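Local coordinates for 4-oxalocrotonate decarboxylase NahK (Pseudomonas putida, PDB 5D2K), which catalyses the magnesium-assisted decarboxylation of (3E)-2-oxohex-3-enedioate (4-oxalocrotonate) to 2-oxopent-4-enoate and carbon dioxide, a step in naphthalene breakdown, at residues Asn222-Ala225 with His230-Ala233; Phe173-Arg178 with Gly234-Thr239; Ile117-Lys122 with Val185-Leu190; Val256-Gln259 with Ser263-Ala266; Ala208-Gly211 with Ser215-Ala218. The protein carries 1 engineered substitution. All coordinates share one frame; numbering follows the deposited sequence.

Contact 1: residues Asn222-Ala225 with His230-Ala233; sequences NLLA and HIPA. With EDO (1,2-ethanediol), chain H.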
loop_
_atom_site.group_PDB
_atom_site.type_symbol
_atom_site.label_atom_id
_atom_site.label_comp_id
_atom_site.label_asym_id
_atom_site.label_seq_id
_atom_site.Cartn_x
_atom_site.Cartn_y
_atom_site.Cartn_z
ATOM N N ASN A 222 -10.970 -11.070 -2.320
ATOM C CA ASN A 222 -11.221 -12.189 -1.414
ATOM C C ASN A 222 -11.000 -11.809 0.051
ATOM O O ASN A 222 -11.790 -12.196 0.917
ATOM C CB ASN A 222 -10.362 -13.383 -1.828
ATOM C CG ASN A 222 -10.822 -13.968 -3.157
ATOM O OD1 ASN A 222 -11.999 -13.864 -3.500
ATOM N ND2 ASN A 222 -9.897 -14.554 -3.915
ATOM N N LEU A 223 -9.968 -11.013 0.324
ATOM C CA LEU A 223 -9.723 -10.552 1.693
ATOM C C LEU A 223 -10.860 -9.657 2.189
ATOM O O LEU A 223 -11.314 -9.774 3.340
ATOM C CB LEU A 223 -8.384 -9.808 1.777
ATOM C CG LEU A 223 -7.143 -10.686 1.620
ATOM C CD1 LEU A 223 -5.878 -9.850 1.472
ATOM C CD2 LEU A 223 -7.034 -11.619 2.825
ATOM N N LEU A 224 -11.329 -8.763 1.324
ATOM C CA LEU A 224 -12.394 -7.843 1.695
ATOM C C LEU A 224 -13.681 -8.606 1.974
ATOM O O LEU A 224 -14.428 -8.237 2.874
ATOM C CB LEU A 224 -12.613 -6.792 0.597
ATOM C CG LEU A 224 -11.540 -5.708 0.482
ATOM C CD1 LEU A 224 -11.742 -4.938 -0.820
ATOM C CD2 LEU A 224 -11.595 -4.751 1.667
ATOM N N ALA A 225 -13.913 -9.686 1.226
ATOM C CA ALA A 225 -15.139 -10.469 1.383
ATOM C C ALA A 225 -15.259 -11.091 2.775
ATOM O O ALA A 225 -16.375 -11.358 3.246
ATOM C CB ALA A 225 -15.207 -11.556 0.312
ATOM N N HIS A 230 -16.370 -5.237 -0.519
ATOM C CA HIS A 230 -15.932 -5.550 -1.880
ATOM C C HIS A 230 -15.196 -4.364 -2.499
ATOM O O HIS A 230 -14.982 -3.340 -1.840
ATOM C CB HIS A 230 -17.121 -5.958 -2.760
ATOM C CG HIS A 230 -18.047 -4.831 -3.093
ATOM N ND1 HIS A 230 -19.023 -4.392 -2.221
ATOM C CD2 HIS A 230 -18.148 -4.053 -4.197
ATOM C CE1 HIS A 230 -19.686 -3.395 -2.780
ATOM N NE2 HIS A 230 -19.175 -3.167 -3.978
ATOM N N ILE A 231 -14.786 -4.511 -3.756
ATOM C CA ILE A 231 -14.138 -3.417 -4.463
ATOM C C ILE A 231 -15.132 -2.721 -5.374
ATOM O O ILE A 231 -15.520 -3.274 -6.397
ATOM C CB ILE A 231 -12.957 -3.914 -5.322
ATOM C CG1 ILE A 231 -12.050 -4.859 -4.527
ATOM C CG2 ILE A 231 -12.161 -2.728 -5.868
ATOM C CD1 ILE A 231 -10.954 -5.497 -5.395
ATOM N N PRO A 232 -15.569 -1.508 -5.012
ATOM C CA PRO A 232 -16.500 -0.808 -5.907
ATOM C C PRO A 232 -15.871 -0.440 -7.254
ATOM O O PRO A 232 -14.649 -0.304 -7.367
ATOM C CB PRO A 232 -16.864 0.458 -5.110
ATOM C CG PRO A 232 -16.541 0.119 -3.680
ATOM C CD PRO A 232 -15.333 -0.766 -3.760
ATOM N N ALA A 233 -16.701 -0.302 -8.282
ATOM C CA ALA A 233 -16.227 0.253 -9.545
ATOM C C ALA A 233 -15.579 1.601 -9.293
ATOM O O ALA A 233 -16.056 2.384 -8.463
ATOM C CB ALA A 233 -17.376 0.398 -10.530
HETATM C C1 EDO H . -9.964 -9.062 6.455
HETATM O O1 EDO H . -10.694 -8.296 5.472
HETATM C C2 EDO H . -8.933 -9.973 5.790
HETATM O O2 EDO H . -8.527 -11.004 6.710
#
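L224 and I231 meet with their side chains at about a right angle, one methyl of the leucine set against the middle of the isoleucine's longer branch. The atoms are L224 CD1 and I231 CG1, 3.7 Å apart, so it is the methylene of I231 that is touched and not a methyl end. The same CD1 lies 3.8 Å from H230 O, so one leucine methyl touches both H230 and I231. In L224, CG stands beside the backbone N, anti to the carbonyl carbon (chi1 -73°), on a CA-CB bond that already aims at the loop. H230 takes part through its backbone; the CA atoms of H230 and L224 are 5.5 Å apart. Its own CB turns away from the helix, and the imidazole stacks on H126. On L223 the carbonyl is taken by a 1,2-ethanediol, probably from the crystallisation liquor, whose O1 donates to L223 O at 2.7 Å. Its carbon C2 lies 3.9 Å from L223 CD2, and the diol is also hydrogen-bonded to E226 OE1 and Y88 OH. Here the connection between helix 213-225 and strand 236-238 doubles back on the C-terminal part of that helix: I231 also rests on L220 and A221, while L224 reaches on to L68 of strand 65-71 and Y88 of strand 87-92.

Contact 2: residues Phe173-Arg178 with Gly234-Thr239; sequences FITGGR and GTFIMT
A Met-aromatic contact, M238 against F173, and an oblique phenylalanine pair, F173 with F236, join two strands that are not neighbours in the mixed sheet of this domain. M238 SD sits 3.7 Å from F173 CB and 4.9 Å from the centroid of the F173 ring, 42° off its normal, so the sulfur approaches the ring obliquely from its CB end. F236 lies on the same side of that ring, by its CD2 and CE2 atoms: CE2 of F173 and CE2 of F236 are 3.7 Å apart. The ring centroids are 5.3 Å apart and the planes 31° from parallel, an oblique pair whose side chains slide past each other in opposite directions. F173 CG lies between the backbone N and the carbonyl carbon (chi1 68°), which swings the ring toward strand 236-238. In the sheet, strands 139-149 and 112-121 come between strands 170-175 and 236-238, and the side chains meet across them, with L91 of strand 87-92 touching F173, F236 and M238. With an alanine in place of F173, the F236 ring and the M238 sulfur would probably lose the surface they share, leaving a gap beside L91. M238 also packs on E116 and E147, two of the magnesium ligands. T175 extends the patch, its CG2 lying 3.9 Å from F236 CZ.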
loop_
_atom_site.group_PDB
_atom_site.type_symbol
_atom_site.label_atom_id
_atom_site.label_comp_id
_atom_site.label_asym_id
_atom_site.label_seq_id
_atom_site.Cartn_x
_atom_site.Cartn_y
_atom_site.Cartn_z
ATOM N N PHE A 173 1.700 8.300 -1.762
ATOM C CA PHE A 173 1.896 7.599 -3.027
ATOM C C PHE A 173 2.011 8.619 -4.148
ATOM O O PHE A 173 1.391 9.682 -4.109
ATOM C CB PHE A 173 0.769 6.582 -3.293
ATOM C CG PHE A 173 -0.583 7.194 -3.553
ATOM C CD1 PHE A 173 -1.450 7.497 -2.504
ATOM C CD2 PHE A 173 -1.003 7.448 -4.853
ATOM C CE1 PHE A 173 -2.701 8.056 -2.756
ATOM C CE2 PHE A 173 -2.247 8.004 -5.111
ATOM C CZ PHE A 173 -3.102 8.310 -4.068
ATOM N N ILE A 174 2.836 8.280 -5.135
ATOM C CA ILE A 174 3.154 9.171 -6.254
ATOM C C ILE A 174 2.783 8.500 -7.576
ATOM O O ILE A 174 3.363 7.476 -7.927
ATOM C CB ILE A 174 4.667 9.524 -6.291
ATOM C CG1 ILE A 174 5.190 9.901 -4.900
ATOM C CG2 ILE A 174 4.938 10.630 -7.316
ATOM C CD1 ILE A 174 6.660 9.525 -4.648
ATOM N N THR A 175 1.828 9.062 -8.312
ATOM C CA THR A 175 1.468 8.502 -9.615
ATOM C C THR A 175 2.209 9.251 -10.711
ATOM O O THR A 175 2.550 10.433 -10.555
ATOM C CB THR A 175 -0.047 8.569 -9.897
ATOM O OG1 THR A 175 -0.482 9.935 -9.900
ATOM C CG2 THR A 175 -0.836 7.772 -8.856
ATOM N N GLY A 176 2.484 8.576 -11.819
ATOM C CA GLY A 176 3.161 9.247 -12.908
ATOM C C GLY A 176 3.287 8.379 -14.139
ATOM O O GLY A 176 2.579 7.382 -14.275
ATOM N N GLY A 177 4.186 8.774 -15.035
ATOM C CA GLY A 177 4.389 8.078 -16.292
ATOM C C GLY A 177 3.136 8.050 -17.148
ATOM O O GLY A 177 2.288 8.936 -17.071
ATOM N N ARG A 178 3.014 7.012 -17.969
ATOM C CA ARG A 178 1.884 6.880 -18.888
ATOM C C ARG A 178 0.808 5.924 -18.366
ATOM O O ARG A 178 1.120 4.788 -18.001
ATOM C CB ARG A 178 2.404 6.424 -20.256
ATOM C CG ARG A 178 3.501 7.342 -20.795
ATOM C CD ARG A 178 4.250 6.748 -21.987
ATOM N NE ARG A 178 3.434 6.717 -23.197
ATOM C CZ ARG A 178 3.538 7.590 -24.194
ATOM N NH1 ARG A 178 4.430 8.573 -24.129
ATOM N NH2 ARG A 178 2.751 7.476 -25.256
ATOM N N GLY A 234 -14.491 1.865 -10.007
ATOM C CA GLY A 234 -13.821 3.151 -9.933
ATOM C C GLY A 234 -12.762 3.240 -8.855
ATOM O O GLY A 234 -12.310 4.332 -8.522
ATOM N N THR A 235 -12.360 2.096 -8.308
ATOM C CA THR A 235 -11.370 2.076 -7.241
ATOM C C THR A 235 -9.940 2.013 -7.777
ATOM O O THR A 235 -9.626 1.220 -8.664
ATOM C CB THR A 235 -11.609 0.885 -6.286
ATOM O OG1 THR A 235 -12.949 0.960 -5.766
ATOM C CG2 THR A 235 -10.612 0.888 -5.115
ATOM N N PHE A 236 -9.088 2.860 -7.208
ATOM C CA PHE A 236 -7.645 2.853 -7.461
ATOM C C PHE A 236 -7.005 1.838 -6.524
ATOM O O PHE A 236 -7.219 1.892 -5.316
ATOM C CB PHE A 236 -7.090 4.269 -7.249
ATOM C CG PHE A 236 -5.585 4.396 -7.315
ATOM C CD1 PHE A 236 -4.940 4.573 -8.525
ATOM C CD2 PHE A 236 -4.837 4.457 -6.156
ATOM C CE1 PHE A 236 -3.560 4.754 -8.573
ATOM C CE2 PHE A 236 -3.459 4.636 -6.201
ATOM C CZ PHE A 236 -2.825 4.777 -7.414
ATOM N N ILE A 237 -6.244 0.895 -7.090
ATOM C CA ILE A 237 -5.596 -0.169 -6.312
ATOM C C ILE A 237 -4.100 -0.242 -6.580
ATOM O O ILE A 237 -3.683 -0.476 -7.715
ATOM C CB ILE A 237 -6.194 -1.564 -6.630
ATOM C CG1 ILE A 237 -7.717 -1.556 -6.513
ATOM C CG2 ILE A 237 -5.565 -2.645 -5.738
ATOM C CD1 ILE A 237 -8.339 -2.846 -7.034
ATOM N N MET A 238 -3.295 -0.086 -5.535
ATOM C CA MET A 238 -1.848 -0.287 -5.645
ATOM C C MET A 238 -1.559 -1.749 -5.356
ATOM O O MET A 238 -1.852 -2.221 -4.259
ATOM C CB MET A 238 -1.094 0.617 -4.667
ATOM C CG MET A 238 -1.313 2.089 -4.919
ATOM S SD MET A 238 -0.295 3.125 -3.835
ATOM C CE MET A 238 1.298 2.439 -4.071
ATOM N N THR A 239 -0.989 -2.477 -6.316
ATOM C CA THR A 239 -1.026 -3.934 -6.211
ATOM C C THR A 239 0.135 -4.558 -5.453
ATOM O O THR A 239 0.087 -5.750 -5.145
ATOM C CB THR A 239 -1.127 -4.601 -7.618
ATOM O OG1 THR A 239 0.008 -4.260 -8.424
ATOM C CG2 THR A 239 -2.422 -4.171 -8.338
#

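Contact 3: residues Ile117-Lys122 with Val185-Leu190; sequences ISVVTK and VDLRTL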
loop_
_atom_site.group_PDB
_atom_site.type_symbol
_atom_site.label_atom_id
_atom_site.label_comp_id
_atom_site.label_asym_id
_atom_site.label_seq_id
_atom_site.Cartn_x
_atom_site.Cartn_y
_atom_site.Cartn_z
ATOM N N ILE A 117 2.736 -1.140 -9.594
ATOM C CA ILE A 117 1.817 -0.811 -10.668
ATOM C C ILE A 117 0.400 -0.825 -10.088
ATOM O O ILE A 117 0.009 -1.728 -9.327
ATOM C CB ILE A 117 1.980 -1.763 -11.898
ATOM C CG1 ILE A 117 1.163 -1.258 -13.096
ATOM C CG2 ILE A 117 1.627 -3.186 -11.552
ATOM C CD1 ILE A 117 1.641 0.096 -13.670
ATOM N N SER A 118 -0.339 0.237 -10.382
ATOM C CA SER A 118 -1.707 0.350 -9.898
ATOM C C SER A 118 -2.700 0.167 -11.021
ATOM O O SER A 118 -2.360 0.318 -12.198
ATOM C CB SER A 118 -1.948 1.710 -9.245
ATOM O OG SER A 118 -1.035 1.927 -8.197
ATOM N N VAL A 119 -3.934 -0.141 -10.640
ATOM C CA VAL A 119 -5.039 -0.216 -11.593
ATOM C C VAL A 119 -6.194 0.632 -11.098
ATOM O O VAL A 119 -6.312 0.899 -9.900
ATOM C CB VAL A 119 -5.542 -1.675 -11.819
ATOM C CG1 VAL A 119 -4.432 -2.543 -12.394
ATOM C CG2 VAL A 119 -6.099 -2.277 -10.522
ATOM N N VAL A 120 -7.026 1.084 -12.030
ATOM C CA VAL A 120 -8.320 1.667 -11.688
ATOM C C VAL A 120 -9.380 0.758 -12.273
ATOM O O VAL A 120 -9.296 0.388 -13.435
ATOM C CB VAL A 120 -8.463 3.115 -12.224
ATOM C CG1 VAL A 120 -9.900 3.604 -12.112
ATOM C CG2 VAL A 120 -7.550 4.045 -11.440
ATOM N N THR A 121 -10.364 0.373 -11.465
ATOM C CA THR A 121 -11.394 -0.551 -11.931
ATOM C C THR A 121 -12.571 0.193 -12.553
ATOM O O THR A 121 -12.781 1.370 -12.266
ATOM C CB THR A 121 -11.928 -1.436 -10.790
ATOM O OG1 THR A 121 -12.674 -0.637 -9.852
ATOM C CG2 THR A 121 -10.779 -2.138 -10.073
ATOM N N LYS A 122 -13.342 -0.507 -13.387
ATOM C CA LYS A 122 -14.562 0.078 -13.968
ATOM C C LYS A 122 -15.812 -0.779 -13.746
ATOM O O LYS A 122 -16.868 -0.491 -14.302
ATOM C CB LYS A 122 -14.381 0.342 -15.470
ATOM C CG LYS A 122 -13.933 -0.857 -16.295
ATOM C CD LYS A 122 -13.841 -0.469 -17.768
ATOM C CE LYS A 122 -13.280 -1.595 -18.606
ATOM N NZ LYS A 122 -13.321 -1.228 -20.057
ATOM N N VAL A 185 -0.761 -3.133 -22.096
ATOM C CA VAL A 185 0.309 -3.323 -21.118
ATOM C C VAL A 185 0.321 -4.746 -20.560
ATOM O O VAL A 185 -0.685 -5.217 -20.017
ATOM C CB VAL A 185 0.176 -2.342 -19.927
ATOM C CG1 VAL A 185 1.438 -2.386 -19.057
ATOM C CG2 VAL A 185 -0.098 -0.915 -20.415
ATOM N N ASP A 186 1.458 -5.418 -20.674
ATOM C CA ASP A 186 1.624 -6.735 -20.072
ATOM C C ASP A 186 2.119 -6.550 -18.642
ATOM O O ASP A 186 3.293 -6.255 -18.420
ATOM C CB ASP A 186 2.604 -7.579 -20.892
ATOM C CG ASP A 186 2.692 -9.026 -20.413
ATOM O OD1 ASP A 186 2.581 -9.285 -19.197
ATOM O OD2 ASP A 186 2.885 -9.919 -21.270
ATOM N N LEU A 187 1.227 -6.704 -17.672
ATOM C CA LEU A 187 1.606 -6.455 -16.281
ATOM C C LEU A 187 2.522 -7.530 -15.718
ATOM O O LEU A 187 3.197 -7.305 -14.713
ATOM C CB LEU A 187 0.360 -6.335 -15.402
ATOM C CG LEU A 187 -0.532 -5.144 -15.752
ATOM C CD1 LEU A 187 -1.734 -5.092 -14.813
ATOM C CD2 LEU A 187 0.258 -3.829 -15.707
ATOM N N ARG A 188 2.545 -8.699 -16.355
ATOM C CA ARG A 188 3.409 -9.780 -15.880
ATOM C C ARG A 188 4.869 -9.516 -16.234
ATOM O O ARG A 188 5.773 -9.754 -15.417
ATOM C CB ARG A 188 2.960 -11.126 -16.469
ATOM C CG ARG A 188 3.755 -12.314 -15.942
ATOM C CD ARG A 188 3.310 -13.614 -16.613
ATOM N NE ARG A 188 3.580 -13.622 -18.049
ATOM C CZ ARG A 188 4.664 -14.158 -18.604
ATOM N NH1 ARG A 188 5.600 -14.705 -17.841
ATOM N NH2 ARG A 188 4.816 -14.140 -19.919
ATOM N N THR A 189 5.096 -9.007 -17.440
ATOM C CA THR A 189 6.455 -8.818 -17.925
ATOM C C THR A 189 6.938 -7.370 -17.822
ATOM O O THR A 189 8.051 -7.061 -18.225
ATOM C CB THR A 189 6.599 -9.290 -19.390
ATOM O OG1 THR A 189 5.796 -8.471 -20.254
ATOM C CG2 THR A 189 6.163 -10.754 -19.519
ATOM N N LEU A 190 6.098 -6.499 -17.268
ATOM C CA LEU A 190 6.438 -5.086 -17.098
ATOM C C LEU A 190 7.704 -4.920 -16.281
ATOM O O LEU A 190 7.733 -5.303 -15.120
ATOM C CB LEU A 190 5.284 -4.348 -16.413
ATOM C CG LEU A 190 5.503 -2.858 -16.142
ATOM C CD1 LEU A 190 5.617 -2.083 -17.444
ATOM C CD2 LEU A 190 4.360 -2.318 -15.287
#
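OD1 of D186 takes two backbone N-H groups, from T189 and R188, in the turn that carries L187 and L190 against I117. The bond from T189 N is 3.1 Å long to D186 OD1, with an N-H...O angle of 151°, and it comes from well above the carboxylate plane; that from R188 N to D186 OD1 is weak, 2.9 Å but bent. This is an Asx motif, and it lies on the outer side of the loop, with the leucines turned inward. L187 CD2 touches I117 CG1 at 3.8 Å, the two side chains crossing at about a right angle. L190 comes in obliquely, its CD2 lying 4.0 Å from I117 CD1 and equally far from CG1, so the outer arm of I117 is met by a methyl from each leucine. CG1 is anti to the backbone N (chi1 -171°), which carries that branch out from strand 112-121 toward the loop, and the chain then bends at CD1. V119 adds a looser touch, its CG1 4.4 Å from L187 CD1. P213 and L214 of helix 213-225 cover L187, and P213 also covers I117. No hydrogen bond crosses between 117-122 and 185-190: D186 spends its OD1 on its own turn, and between these two segments the join is made by buried aliphatic carbons, one that depends on shape and the exclusion of water.

Contact 4: residues Val256-Gln259 with Ser263-Ala266; sequences VRYQ and SVSA
V256 and V264 face each other as the antiparallel hydrogen-bonded pair of a beta hairpin, whose strands 256-258 and 263-266 run 4.7 Å apart with an angle of 167° between their directions. Both backbone bonds of the pair are good: V256 N to V264 O is 2.7 Å and close to straight at 171°, and V264 N to V256 O is 2.9 Å. V256 O also receives a CA-H...O contact from S263 CA at 3.2 Å. The next pair, R257 with S263, is non-hydrogen-bonded, its CA atoms 4.3 Å apart, and its side chains leave from the face that does not carry the valines. There S263 CB lies 3.4 Å from V256 O, while R257 goes on to a salt bridge with E195 of strand 191-196. On the valine side, V264 CG2 touches Y258 CE1 at 3.8 Å, the two side chains crossing at a slant. Y258 CG stands beside its own backbone N (chi1 -71°), and the ring reaches back along the hairpin to V264. V256 and V264 both pack on V146 of strand 139-149, and V256 and Y258 share A115 of strand 112-121. The hairpin is therefore two-sided: its valines and tyrosine are buried against the other sheet, and R257 and S263 carry the polar face. The buried tyrosine hydroxyl is satisfied by E116 O, with a weak second bond to T145 O, which ties the hairpin to the backbone of a magnesium ligand.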
loop_
_atom_site.group_PDB
_atom_site.type_symbol
_atom_site.label_atom_id
_atom_site.label_comp_id
_atom_site.label_asym_id
_atom_site.label_seq_id
_atom_site.Cartn_x
_atom_site.Cartn_y
_atom_site.Cartn_z
ATOM N N VAL A 256 11.637 6.364 -11.072
ATOM C CA VAL A 256 11.348 4.962 -11.354
ATOM C C VAL A 256 10.874 4.823 -12.799
ATOM O O VAL A 256 9.883 5.429 -13.205
ATOM C CB VAL A 256 10.301 4.390 -10.395
ATOM C CG1 VAL A 256 10.049 2.935 -10.729
ATOM C CG2 VAL A 256 10.763 4.526 -8.940
ATOM N N ARG A 257 11.599 4.032 -13.583
ATOM C CA ARG A 257 11.302 3.881 -14.999
ATOM C C ARG A 257 10.472 2.633 -15.223
ATOM O O ARG A 257 10.804 1.551 -14.722
ATOM C CB ARG A 257 12.594 3.815 -15.822
ATOM C CG ARG A 257 13.536 4.979 -15.541
ATOM C CD ARG A 257 14.780 4.921 -16.409
ATOM N NE ARG A 257 15.705 5.976 -16.009
ATOM C CZ ARG A 257 15.571 7.249 -16.359
ATOM N NH1 ARG A 257 14.564 7.626 -17.135
ATOM N NH2 ARG A 257 16.447 8.147 -15.932
ATOM N N TYR A 258 9.382 2.806 -15.955
ATOM C CA TYR A 258 8.462 1.729 -16.268
ATOM C C TYR A 258 8.567 1.411 -17.740
ATOM O O TYR A 258 8.363 2.285 -18.570
ATOM C CB TYR A 258 7.025 2.132 -15.898
ATOM C CG TYR A 258 6.785 2.196 -14.405
ATOM C CD1 TYR A 258 7.280 3.253 -13.643
ATOM C CD2 TYR A 258 6.074 1.190 -13.749
ATOM C CE1 TYR A 258 7.071 3.306 -12.278
ATOM C CE2 TYR A 258 5.856 1.237 -12.381
ATOM C CZ TYR A 258 6.363 2.288 -11.650
ATOM O OH TYR A 258 6.144 2.332 -10.287
ATOM N N GLN A 259 8.926 0.167 -18.049
ATOM C CA GLN A 259 9.078 -0.282 -19.433
ATOM C C GLN A 259 7.893 0.125 -20.312
ATOM O O GLN A 259 6.758 -0.306 -20.084
ATOM C CB GLN A 259 9.267 -1.793 -19.446
ATOM C CG GLN A 259 9.512 -2.370 -20.827
ATOM C CD GLN A 259 9.290 -3.853 -20.851
ATOM O OE1 GLN A 259 8.702 -4.414 -19.928
ATOM N NE2 GLN A 259 9.742 -4.507 -21.920
ATOM N N SER A 263 8.225 7.393 -16.819
ATOM C CA SER A 263 8.831 7.339 -15.499
ATOM C C SER A 263 8.045 8.142 -14.480
ATOM O O SER A 263 7.298 9.043 -14.838
ATOM C CB SER A 263 10.277 7.850 -15.542
ATOM O OG SER A 263 10.322 9.197 -15.979
ATOM N N VAL A 264 8.229 7.782 -13.212
ATOM C CA VAL A 264 7.673 8.497 -12.066
ATOM C C VAL A 264 8.826 9.085 -11.268
ATOM O O VAL A 264 9.791 8.379 -10.972
ATOM C CB VAL A 264 6.842 7.560 -11.154
ATOM C CG1 VAL A 264 6.238 8.331 -9.982
ATOM C CG2 VAL A 264 5.761 6.847 -11.959
ATOM N N SER A 265 8.758 10.367 -10.917
ATOM C CA SER A 265 9.857 11.026 -10.207
ATOM C C SER A 265 9.352 11.777 -8.985
ATOM O O SER A 265 8.180 12.154 -8.925
ATOM C CB SER A 265 10.599 12.007 -11.126
ATOM O OG SER A 265 11.206 11.364 -12.231
ATOM N N ALA A 266 10.246 12.023 -8.036
ATOM C CA ALA A 266 9.934 12.831 -6.867
ATOM C C ALA A 266 11.222 13.289 -6.225
ATOM O O ALA A 266 12.284 12.688 -6.440
ATOM C CB ALA A 266 9.090 12.055 -5.867
#

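Contact 5: residues Ala208-Gly211 with Ser215-Ala218; sequences AVLG and SSVA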
loop_
_atom_site.group_PDB
_atom_site.type_symbol
_atom_site.label_atom_id
_atom_site.label_comp_id
_atom_site.label_asym_id
_atom_site.label_seq_id
_atom_site.Cartn_x
_atom_site.Cartn_y
_atom_site.Cartn_z
ATOM N N ALA A 208 6.603 -10.360 -10.028
ATOM C CA ALA A 208 6.984 -10.476 -8.621
ATOM C C ALA A 208 5.773 -10.360 -7.682
ATOM O O ALA A 208 5.769 -10.913 -6.588
ATOM C CB ALA A 208 8.027 -9.422 -8.273
ATOM N N VAL A 209 4.745 -9.652 -8.126
ATOM C CA VAL A 209 3.518 -9.508 -7.350
ATOM C C VAL A 209 2.612 -10.728 -7.565
ATOM O O VAL A 209 1.800 -10.750 -8.483
ATOM C CB VAL A 209 2.796 -8.195 -7.747
ATOM C CG1 VAL A 209 1.495 -8.001 -6.964
ATOM C CG2 VAL A 209 3.734 -7.013 -7.531
ATOM N N LEU A 210 2.796 -11.752 -6.731
ATOM C CA LEU A 210 1.962 -12.965 -6.745
ATOM C C LEU A 210 1.912 -13.692 -8.085
ATOM O O LEU A 210 0.970 -14.440 -8.356
ATOM C CB LEU A 210 0.534 -12.623 -6.310
ATOM C CG LEU A 210 0.361 -12.148 -4.869
ATOM C CD1 LEU A 210 -1.076 -11.723 -4.604
ATOM C CD2 LEU A 210 0.771 -13.238 -3.885
ATOM N N GLY A 211 2.922 -13.499 -8.930
ATOM C CA GLY A 211 2.928 -14.118 -10.245
ATOM C C GLY A 211 2.301 -13.251 -11.323
ATOM O O GLY A 211 2.561 -13.429 -12.511
ATOM N N SER A 215 -3.469 -10.837 -9.967
ATOM C CA SER A 215 -3.763 -11.816 -8.912
ATOM C C SER A 215 -3.852 -11.135 -7.555
ATOM O O SER A 215 -4.551 -11.596 -6.657
ATOM C CB SER A 215 -2.707 -12.927 -8.872
ATOM O OG SER A 215 -2.789 -13.740 -10.043
ATOM N N SER A 216 -3.121 -10.035 -7.406
ATOM C CA SER A 216 -3.205 -9.240 -6.196
ATOM C C SER A 216 -4.590 -8.606 -6.043
ATOM O O SER A 216 -5.136 -8.533 -4.932
ATOM C CB SER A 216 -2.116 -8.166 -6.219
ATOM O OG SER A 216 -2.112 -7.445 -5.000
ATOM N N VAL A 217 -5.147 -8.140 -7.161
ATOM C CA VAL A 217 -6.491 -7.576 -7.190
ATOM C C VAL A 217 -7.519 -8.649 -6.789
ATOM O O VAL A 217 -8.428 -8.385 -5.999
ATOM C CB VAL A 217 -6.843 -6.992 -8.584
ATOM C CG1 VAL A 217 -8.287 -6.472 -8.611
ATOM C CG2 VAL A 217 -5.877 -5.874 -8.963
ATOM N N ALA A 218 -7.379 -9.856 -7.334
ATOM C CA ALA A 218 -8.286 -10.949 -6.970
ATOM C C ALA A 218 -8.171 -11.244 -5.479
ATOM O O ALA A 218 -9.178 -11.406 -4.785
ATOM C CB ALA A 218 -7.978 -12.214 -7.801
HETATM O O HOH W 1 -0.509 -15.105 -10.617
#
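The inverse gamma turn centred on V209, in the loop leading into helix 213-225, sets V209 and L210 against S215 and S216 in the first turns of that helix. A weak bond from L210 N to A208 O, 3.1 Å, closes the turn. It lies near the substrate pocket, with the V209 side chain about 7 Å from the bound 2-oxoadipate. V209 CG1 rests 3.7 Å from S216 CB, so the branch that meets the helix touches the methylene of the serine more closely than its hydroxyl. That hydroxyl is used by another partner: S216 OG stands anti to its backbone N (chi1 -175°) and is hydrogen-bonded to T239 O, beside strand 236-238. V209 also packs on T73 and I242, which brings the turn up against two more loops.

L210 reaches further, laying its CD1 on the helix backbone itself, 3.6 Å from S216 CA and 3.9 Å from S216 N. Its own backbone is in the left-handed helical region, and G211 follows with a positive phi of 91°, at which a CB would run into the L210 carbonyl oxygen. Nearer the surface, the CB atoms of L210 and S215 lie 4.1 Å apart, and S215 also touches L132 of helix 132-135. No hydrogen bond joins the two segments directly; one water does, donating to L210 O at 2.8 Å and lying 2.7 Å from S215 OG.

Overall arrangement
Contacts 1 and 5 use the two ends of helix 213-225, and contact 1 leads on into strand 236-238 of contact 2. Contacts 2 and 3 are closely coupled, their centres 10 Å apart, because strands 236-238 and 112-121 are neighbours in one sheet: I237 N lies 2.8 Å from V119 O, probably a hydrogen bond. I237 CD1 in turn packs 4.0 Å from V217 CG1, joining contact 2 to contact 5. Contact 4 packs against contact 2, V264 CG2 lying 3.6 Å from G176 C, and is the far end from contact 1, 29 Å between centres. The magnesium is closest to contact 2, about 5 Å from the M238 side chain, whereas contact 5 comes near the 2-oxoadipate through V209.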